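Local coordinates for hypothetical protein, IPT/TIG domain protein (Bacteroides ovatus, PDB 4HW6), which is of unknown function but probably binds carbohydrate as an auxiliary nutrient-binding protein, pairing an IPT/TIG domain with a six-bladed beta-propeller, at residues A399-P404 and R427-E432. Sequence-based numbering, arbitrary orientation. Where two conformers were deposited one is given.
Sequences ALFNHP and RKIAPE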
loop_
_atom_site.group_PDB
_atom_site.type_symbol
_atom_site.label_atom_id
_atom_site.label_comp_id
_atom_site.label_asym_id
_atom_site.label_seq_id
_atom_site.Cartn_x
_atom_site.Cartn_y
_atom_site.Cartn_z
ATOM N N ALA A 399 -12.648 -6.290 9.441
ATOM C CA ALA A 399 -11.802 -6.921 8.449
ATOM C C ALA A 399 -10.991 -8.074 9.020
ATOM O O ALA A 399 -10.485 -8.006 10.165
ATOM C CB ALA A 399 -10.870 -5.922 7.819
ATOM N N LEU A 400 -10.854 -9.106 8.184
ATOM C CA LEU A 400 -10.060 -10.298 8.474
ATOM C C LEU A 400 -9.202 -10.655 7.273
ATOM O O LEU A 400 -9.664 -10.613 6.113
ATOM C CB LEU A 400 -10.950 -11.493 8.837
ATOM C CG LEU A 400 -11.586 -11.417 10.217
ATOM C CD1 LEU A 400 -12.719 -12.438 10.364
ATOM C CD2 LEU A 400 -10.533 -11.582 11.332
ATOM N N PHE A 401 -7.962 -11.011 7.575
ATOM C CA PHE A 401 -7.003 -11.495 6.613
ATOM C C PHE A 401 -6.631 -12.921 6.998
ATOM O O PHE A 401 -6.936 -13.393 8.091
ATOM C CB PHE A 401 -5.706 -10.705 6.679
ATOM C CG PHE A 401 -5.852 -9.227 6.361
ATOM C CD1 PHE A 401 -5.938 -8.792 5.051
ATOM C CD2 PHE A 401 -5.850 -8.288 7.377
ATOM C CE1 PHE A 401 -6.046 -7.432 4.755
ATOM C CE2 PHE A 401 -5.953 -6.936 7.087
ATOM C CZ PHE A 401 -6.052 -6.514 5.772
ATOM N N ASN A 402 -5.878 -13.567 6.128
ATOM C CA ASN A 402 -5.359 -14.919 6.428
ATOM C C ASN A 402 -3.969 -15.017 5.843
ATOM O O ASN A 402 -3.804 -15.264 4.634
ATOM C CB ASN A 402 -6.274 -16.016 5.857
ATOM C CG ASN A 402 -5.934 -17.395 6.375
ATOM O OD1 ASN A 402 -4.889 -17.585 7.023
ATOM N ND2 ASN A 402 -6.836 -18.370 6.130
ATOM N N HIS A 403 -2.989 -14.802 6.708
ATOM C CA HIS A 403 -1.570 -14.735 6.341
ATOM C C HIS A 403 -1.256 -13.589 5.382
ATOM O O HIS A 403 -0.703 -13.773 4.290
ATOM C CB HIS A 403 -1.088 -16.094 5.838
ATOM C CG HIS A 403 -1.054 -17.125 6.905
ATOM N ND1 HIS A 403 -1.358 -18.447 6.673
ATOM C CD2 HIS A 403 -0.736 -17.038 8.221
ATOM C CE1 HIS A 403 -1.240 -19.127 7.806
ATOM N NE2 HIS A 403 -0.849 -18.299 8.757
ATOM N N PRO A 404 -1.595 -12.362 5.802
ATOM C CA PRO A 404 -1.146 -11.241 5.013
ATOM C C PRO A 404 0.370 -11.187 5.038
ATOM O O PRO A 404 0.953 -11.268 6.116
ATOM C CB PRO A 404 -1.747 -10.039 5.742
ATOM C CG PRO A 404 -1.932 -10.471 7.146
ATOM C CD PRO A 404 -2.132 -11.959 7.109
ATOM N N ARG A 427 -5.723 -7.699 -1.522
ATOM C CA ARG A 427 -6.682 -6.870 -0.815
ATOM C C ARG A 427 -6.234 -5.408 -0.967
ATOM O O ARG A 427 -5.061 -5.124 -1.244
ATOM C CB ARG A 427 -6.746 -7.246 0.661
ATOM C CG ARG A 427 -6.952 -8.725 0.969
ATOM C CD ARG A 427 -8.346 -9.217 0.650
ATOM N NE ARG A 427 -9.372 -8.764 1.589
ATOM C CZ ARG A 427 -9.522 -9.172 2.851
ATOM N NH1 ARG A 427 -8.766 -10.098 3.382
ATOM N NH2 ARG A 427 -10.496 -8.674 3.580
ATOM N N LYS A 428 -7.185 -4.498 -0.839
ATOM C CA LYS A 428 -6.906 -3.063 -0.893
ATOM C C LYS A 428 -7.342 -2.394 0.405
ATOM O O LYS A 428 -8.380 -2.736 0.969
ATOM C CB LYS A 428 -7.620 -2.461 -2.085
ATOM C CG LYS A 428 -7.474 -0.959 -2.285
ATOM C CD LYS A 428 -8.157 -0.615 -3.614
ATOM C CE LYS A 428 -8.459 0.845 -3.783
ATOM N NZ LYS A 428 -9.176 1.043 -5.091
ATOM N N ILE A 429 -6.525 -1.462 0.895
ATOM C CA ILE A 429 -6.933 -0.604 2.016
ATOM C C ILE A 429 -6.979 0.826 1.491
ATOM O O ILE A 429 -5.971 1.351 1.023
ATOM C CB ILE A 429 -5.985 -0.696 3.240
ATOM C CG1 ILE A 429 -5.846 -2.145 3.735
ATOM C CG2 ILE A 429 -6.506 0.218 4.358
ATOM C CD1 ILE A 429 -4.875 -2.319 4.896
ATOM N N ALA A 430 -8.147 1.449 1.558
ATOM C CA ALA A 430 -8.369 2.772 0.995
ATOM C C ALA A 430 -9.625 3.349 1.634
ATOM O O ALA A 430 -10.374 2.626 2.312
ATOM C CB ALA A 430 -8.582 2.686 -0.532
ATOM N N PRO A 431 -9.873 4.644 1.403
ATOM C CA PRO A 431 -11.139 5.243 1.815
ATOM C C PRO A 431 -12.332 4.514 1.229
ATOM O O PRO A 431 -12.300 4.097 0.065
ATOM C CB PRO A 431 -11.072 6.652 1.228
ATOM C CG PRO A 431 -9.638 6.948 1.056
ATOM C CD PRO A 431 -8.952 5.630 0.809
ATOM N N GLU A 432 -13.372 4.346 2.035
ATOM C CA GLU A 432 -14.642 3.765 1.620
ATOM C C GLU A 432 -15.243 4.607 0.503
ATOM O O GLU A 432 -15.192 5.817 0.603
ATOM C CB GLU A 432 -15.611 3.785 2.811
ATOM C CG GLU A 432 -15.860 5.184 3.385
ATOM C CD GLU A 432 -16.678 5.170 4.654
ATOM O OE1 GLU A 432 -17.504 4.269 4.816
ATOM O OE2 GLU A 432 -16.497 6.078 5.484
#
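Arg427 reaches out from its strand and closes the end of its guanidinium on one backbone oxygen, that of Leu400. The shorter bond runs from NH1 to Leu400 O at 2.9 Å and is nearly straight, with an N-H...O angle of 163°; NH2 comes to the same Leu400 O at 3.3 Å on a more bent path. The oxygen lies in the guanidinium plane, so this is an end-on fork of two N-H groups on a single acceptor, with both donors tilted out of the carbonyl plane. Bent at both chi2 and chi3, the arginine chain curls and brings its end round to the loop.

Charge is handled by two acids from outside the pair: Asp420 forms a salt bridge with NH1 and Asp392 with NH2, which probably balances the buried positive charge and helps fix the rotation of the guanidinium. With an alanine here, Leu400 O is likely to lose both of these donors, and Asp420 and Asp392 the positive charge they share.

The apolar side of the contact belongs to Phe401. Its CE1 sits over one face of the guanidinium, offset toward the rim, and CD1 comes to 3.5 Å from Arg427 NH1; the two planes are 49° apart, so this is no flat stack. Further along the strand, Ile429 adds a looser touch, its CD1 4.4 Å from Phe401 CZ.

All four touching residues are buried. The contact ties the loop between strands 393-394 and 404-410 to strand 425-431, which lies between strands 109-115 and 415-420 in an antiparallel propeller blade; joining the early strand 109-115 to the chain's last strands is consistent with closure of the propeller ring. Val111 and Thr113 pack against Arg427, and strand 375-380 of another sheet meets Phe401 and Ile429 through Ala380.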